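Local coordinates for RNA polymerase II subunit A C-terminal domain phosphatase SSU72 (Homo sapiens, PDB 4H3K), which removes phosphate from phosphoserine and phosphothreonine in the C-terminal domain of RNA polymerase II and takes part in pre-mRNA processing and transcription termination, at residues B[26-40]-B[51-64]. The protein carries 1 engineered substitution. Numbering follows the deposited sequence.
Sequences LRVAVVSSSNQNRSM and FSVRSFGTGTHVKL. Engineered in segment 26-40: S32 (natural residue Cys). With PO4 (phosphate ion), chain F.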
# COMPACT_ATOMS: atom_id res chain seq x y z
N LEU B 26 -4.50 -13.90 -6.61
CA LEU B 26 -3.74 -13.34 -5.44
C LEU B 26 -2.28 -13.26 -5.80
O LEU B 26 -1.68 -14.26 -6.16
CB LEU B 26 -3.90 -14.22 -4.20
CG LEU B 26 -3.29 -13.67 -2.91
CD1 LEU B 26 -4.23 -12.64 -2.26
CD2 LEU B 26 -2.99 -14.82 -1.96
N ARG B 27 -1.71 -12.06 -5.74
CA ARG B 27 -0.31 -11.87 -6.08
C ARG B 27 0.50 -11.90 -4.80
O ARG B 27 0.36 -11.00 -3.96
CB ARG B 27 -0.11 -10.53 -6.80
CG ARG B 27 -0.81 -10.46 -8.19
CD ARG B 27 -0.25 -9.29 -8.97
NE ARG B 27 1.19 -9.19 -8.70
CZ ARG B 27 2.14 -9.77 -9.44
NH1 ARG B 27 1.80 -10.45 -10.53
NH2 ARG B 27 3.41 -9.65 -9.09
N VAL B 28 1.33 -12.93 -4.66
CA VAL B 28 2.11 -13.12 -3.43
C VAL B 28 3.60 -12.94 -3.67
O VAL B 28 4.11 -13.29 -4.74
CB VAL B 28 1.86 -14.54 -2.89
CG1 VAL B 28 2.66 -14.82 -1.58
CG2 VAL B 28 0.38 -14.76 -2.69
N ALA B 29 4.29 -12.39 -2.67
CA ALA B 29 5.75 -12.41 -2.58
C ALA B 29 6.11 -13.16 -1.32
O ALA B 29 5.47 -12.97 -0.28
CB ALA B 29 6.33 -11.01 -2.53
N VAL B 30 7.08 -14.06 -1.43
CA VAL B 30 7.64 -14.71 -0.26
C VAL B 30 9.10 -14.28 -0.13
O VAL B 30 9.85 -14.29 -1.11
CB VAL B 30 7.54 -16.25 -0.31
CG1 VAL B 30 8.02 -16.82 1.04
CG2 VAL B 30 6.10 -16.70 -0.56
N VAL B 31 9.49 -13.90 1.10
CA VAL B 31 10.78 -13.26 1.35
C VAL B 31 11.55 -13.97 2.48
O VAL B 31 11.01 -14.20 3.57
CB VAL B 31 10.59 -11.76 1.73
CG1 VAL B 31 11.93 -11.01 1.67
CG2 VAL B 31 9.58 -11.09 0.80
N SER B 32 12.80 -14.35 2.21
CA SER B 32 13.63 -14.88 3.28
C SER B 32 14.86 -13.99 3.39
O SER B 32 14.83 -12.81 3.00
CB SER B 32 14.00 -16.35 3.01
OG SER B 32 14.70 -16.41 1.78
N SER B 33 15.96 -14.54 3.90
CA SER B 33 17.17 -13.71 4.03
C SER B 33 18.06 -13.75 2.80
O SER B 33 18.44 -12.69 2.25
CB SER B 33 17.93 -14.08 5.29
OG SER B 33 18.94 -13.11 5.45
N SER B 34 18.35 -14.96 2.33
CA SER B 34 19.27 -15.17 1.22
C SER B 34 18.57 -15.50 -0.11
O SER B 34 19.24 -15.61 -1.12
CB SER B 34 20.24 -16.29 1.57
OG SER B 34 21.02 -15.91 2.70
N ASN B 35 17.24 -15.64 -0.09
CA ASN B 35 16.45 -16.14 -1.25
C ASN B 35 17.06 -17.43 -1.81
O ASN B 35 17.30 -17.58 -3.03
CB ASN B 35 16.32 -15.07 -2.33
CG ASN B 35 15.24 -15.36 -3.34
OD1 ASN B 35 14.26 -16.12 -3.10
ND2 ASN B 35 15.37 -14.72 -4.48
N GLN B 36 17.32 -18.37 -0.90
CA GLN B 36 17.93 -19.66 -1.29
C GLN B 36 17.06 -20.85 -0.89
O GLN B 36 16.94 -21.81 -1.65
CB GLN B 36 19.27 -19.82 -0.61
CG GLN B 36 20.37 -18.93 -1.17
CD GLN B 36 20.76 -19.37 -2.59
OE1 GLN B 36 20.38 -20.44 -3.04
NE2 GLN B 36 21.51 -18.53 -3.29
N ASN B 37 16.49 -20.77 0.32
CA ASN B 37 15.90 -21.92 0.97
C ASN B 37 14.40 -21.73 1.31
O ASN B 37 13.56 -22.22 0.59
CB ASN B 37 16.75 -22.32 2.20
CG ASN B 37 16.17 -23.51 2.98
OD1 ASN B 37 16.29 -23.59 4.21
ND2 ASN B 37 15.56 -24.42 2.27
N ARG B 38 14.08 -21.01 2.39
CA ARG B 38 12.68 -20.88 2.80
C ARG B 38 11.77 -20.24 1.73
O ARG B 38 10.68 -20.74 1.43
CB ARG B 38 12.61 -20.15 4.14
CG ARG B 38 13.31 -20.97 5.24
CD ARG B 38 13.66 -20.09 6.43
NE ARG B 38 14.71 -19.12 6.10
CZ ARG B 38 15.08 -18.12 6.90
NH1 ARG B 38 14.47 -17.96 8.07
NH2 ARG B 38 16.04 -17.27 6.53
N SER B 39 12.24 -19.16 1.12
CA SER B 39 11.44 -18.47 0.12
C SER B 39 11.34 -19.24 -1.19
O SER B 39 10.33 -19.16 -1.87
CB SER B 39 11.96 -17.01 -0.13
OG SER B 39 13.36 -17.04 -0.47
N MET B 40 12.37 -20.01 -1.54
CA MET B 40 12.39 -20.75 -2.78
C MET B 40 11.55 -22.05 -2.71
O MET B 40 10.87 -22.40 -3.67
CB MET B 40 13.82 -21.01 -3.23
CG MET B 40 14.53 -19.71 -3.60
SD MET B 40 13.79 -18.98 -5.08
CE MET B 40 14.61 -19.93 -6.39
N PHE B 51 -0.50 -20.21 -7.99
CA PHE B 51 -0.44 -18.81 -7.50
C PHE B 51 0.52 -17.98 -8.31
O PHE B 51 1.48 -18.51 -8.87
CB PHE B 51 0.01 -18.74 -6.04
CG PHE B 51 -1.03 -19.22 -5.07
CD1 PHE B 51 -2.00 -18.35 -4.58
CD2 PHE B 51 -1.05 -20.54 -4.66
CE1 PHE B 51 -2.98 -18.80 -3.67
CE2 PHE B 51 -2.02 -21.01 -3.78
CZ PHE B 51 -2.98 -20.15 -3.27
N SER B 52 0.27 -16.68 -8.37
CA SER B 52 1.20 -15.75 -8.93
C SER B 52 2.14 -15.41 -7.78
O SER B 52 1.71 -14.86 -6.78
CB SER B 52 0.42 -14.53 -9.42
OG SER B 52 1.30 -13.45 -9.70
N VAL B 53 3.39 -15.80 -7.90
CA VAL B 53 4.34 -15.66 -6.82
C VAL B 53 5.71 -15.15 -7.29
O VAL B 53 6.16 -15.50 -8.36
CB VAL B 53 4.44 -16.97 -5.99
CG1 VAL B 53 4.74 -18.19 -6.87
CG2 VAL B 53 5.45 -16.85 -4.82
N ARG B 54 6.33 -14.31 -6.48
CA ARG B 54 7.71 -13.91 -6.67
C ARG B 54 8.38 -14.11 -5.31
O ARG B 54 7.71 -14.20 -4.27
CB ARG B 54 7.81 -12.44 -7.09
CG ARG B 54 7.00 -12.00 -8.33
CD ARG B 54 7.83 -11.83 -9.59
NE ARG B 54 9.23 -11.42 -9.37
CZ ARG B 54 9.73 -10.19 -9.53
NH1 ARG B 54 8.97 -9.16 -9.88
NH2 ARG B 54 11.03 -9.99 -9.33
N SER B 55 9.70 -14.20 -5.32
CA SER B 55 10.43 -14.44 -4.10
C SER B 55 11.68 -13.58 -4.04
O SER B 55 12.23 -13.20 -5.08
CB SER B 55 10.78 -15.92 -4.00
OG SER B 55 11.72 -16.28 -4.98
N PHE B 56 12.11 -13.26 -2.82
CA PHE B 56 13.17 -12.28 -2.60
C PHE B 56 13.91 -12.63 -1.33
O PHE B 56 13.44 -13.43 -0.53
CB PHE B 56 12.59 -10.85 -2.44
CG PHE B 56 11.76 -10.41 -3.60
CD1 PHE B 56 12.37 -9.85 -4.72
CD2 PHE B 56 10.36 -10.56 -3.58
CE1 PHE B 56 11.62 -9.44 -5.81
CE2 PHE B 56 9.59 -10.16 -4.65
CZ PHE B 56 10.22 -9.58 -5.78
N GLY B 57 15.06 -11.98 -1.16
CA GLY B 57 15.78 -12.00 0.12
C GLY B 57 16.02 -10.56 0.59
O GLY B 57 16.16 -9.66 -0.22
N THR B 58 16.06 -10.34 1.89
CA THR B 58 16.37 -9.02 2.43
C THR B 58 17.79 -8.89 2.96
O THR B 58 18.19 -7.79 3.35
CB THR B 58 15.46 -8.64 3.58
OG1 THR B 58 15.47 -9.69 4.55
CG2 THR B 58 14.02 -8.39 3.06
N GLY B 59 18.54 -10.00 3.01
CA GLY B 59 19.89 -9.97 3.56
C GLY B 59 20.83 -9.07 2.77
O GLY B 59 20.62 -8.81 1.57
N THR B 60 21.88 -8.59 3.44
CA THR B 60 22.93 -7.83 2.79
C THR B 60 23.68 -8.67 1.74
O THR B 60 24.23 -8.13 0.77
CB THR B 60 23.92 -7.32 3.89
OG1 THR B 60 23.17 -6.48 4.81
CG2 THR B 60 25.00 -6.50 3.29
N HIS B 61 23.70 -9.98 1.95
CA HIS B 61 24.42 -10.91 1.08
C HIS B 61 23.77 -12.28 1.19
O HIS B 61 22.91 -12.51 2.04
CB HIS B 61 25.89 -11.01 1.50
CG HIS B 61 26.07 -11.34 2.96
ND1 HIS B 61 26.20 -12.63 3.42
CD2 HIS B 61 26.09 -10.54 4.05
CE1 HIS B 61 26.32 -12.62 4.73
NE2 HIS B 61 26.24 -11.36 5.14
N VAL B 62 24.20 -13.19 0.33
CA VAL B 62 23.69 -14.54 0.28
C VAL B 62 24.59 -15.42 1.12
O VAL B 62 25.82 -15.33 1.05
CB VAL B 62 23.69 -15.06 -1.17
CG1 VAL B 62 23.39 -16.58 -1.24
CG2 VAL B 62 22.68 -14.25 -1.99
N LYS B 63 23.95 -16.26 1.92
CA LYS B 63 24.63 -17.16 2.81
C LYS B 63 24.16 -18.58 2.44
O LYS B 63 22.97 -18.83 2.19
CB LYS B 63 24.29 -16.79 4.25
CG LYS B 63 25.09 -17.53 5.32
CD LYS B 63 24.25 -17.79 6.58
CE LYS B 63 24.47 -16.74 7.68
NZ LYS B 63 24.09 -15.32 7.31
N LEU B 64 25.10 -19.50 2.37
CA LEU B 64 24.80 -20.91 2.23
C LEU B 64 25.58 -21.62 3.33
O LEU B 64 26.67 -21.16 3.70
CB LEU B 64 25.27 -21.39 0.86
CG LEU B 64 24.32 -21.56 -0.33
CD1 LEU B 64 22.89 -21.14 -0.06
CD2 LEU B 64 24.88 -20.94 -1.63
P PO4 F . 16.96 -18.47 3.11
O1 PO4 F . 16.58 -18.16 1.70
O2 PO4 F . 18.27 -19.27 3.17
O3 PO4 F . 15.90 -19.30 3.80
O4 PO4 F . 17.14 -17.23 3.95
O HOH W 1 21.66 -13.37 4.27
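Strands 27-32 and 52-57 pair in parallel, R27 beside S52 through S32 beside G57, their axes approaching to 4.6 Å at an angle of 21°. V28 and V30 each bond R54 through their backbones, the amide of S32 reaches F56 O, and S32 O takes the amide of T58. On the face shared by A29, V31 and F56, the A29 methyl meets the rim of the F56 ring in its plane, CB to CE2 4.0 Å. V31 sets CG1 anti to its backbone N (chi1 -167°), which places CG1 3.6 Å from T58 CG2, the two side chains crossing at about a right angle. The pairing illustrates the right-handed beta-alpha-beta crossover through helix 38-48, with the cysteine-phosphatase CX5R loop following the first strand; here the cysteine is engineered to S32. That loop wraps a phosphate: S32 OG donates to O1 (2.6 Å), as do the amides of Q36 and N37, while the amides of S33 and S34 grip O4. R38 reaches the ion edge-on, NE to O3 2.6 Å and NH2 to O4 2.8 Å, and its NH1 forms a salt bridge with E132. A methionine in its place would probably leave O3 and O4 without their guanidinium donors and E132 without this salt bridge. From the loop to segment 51-64, S33 O accepts the G59 amide at 2.8 Å on a lone pair, and S34 OG accepts the K63 amide. Q36 sets CG anti to its carbonyl carbon (chi1 -73°), which puts CG 3.5 Å from L64 CD1 and beside V62 CG1.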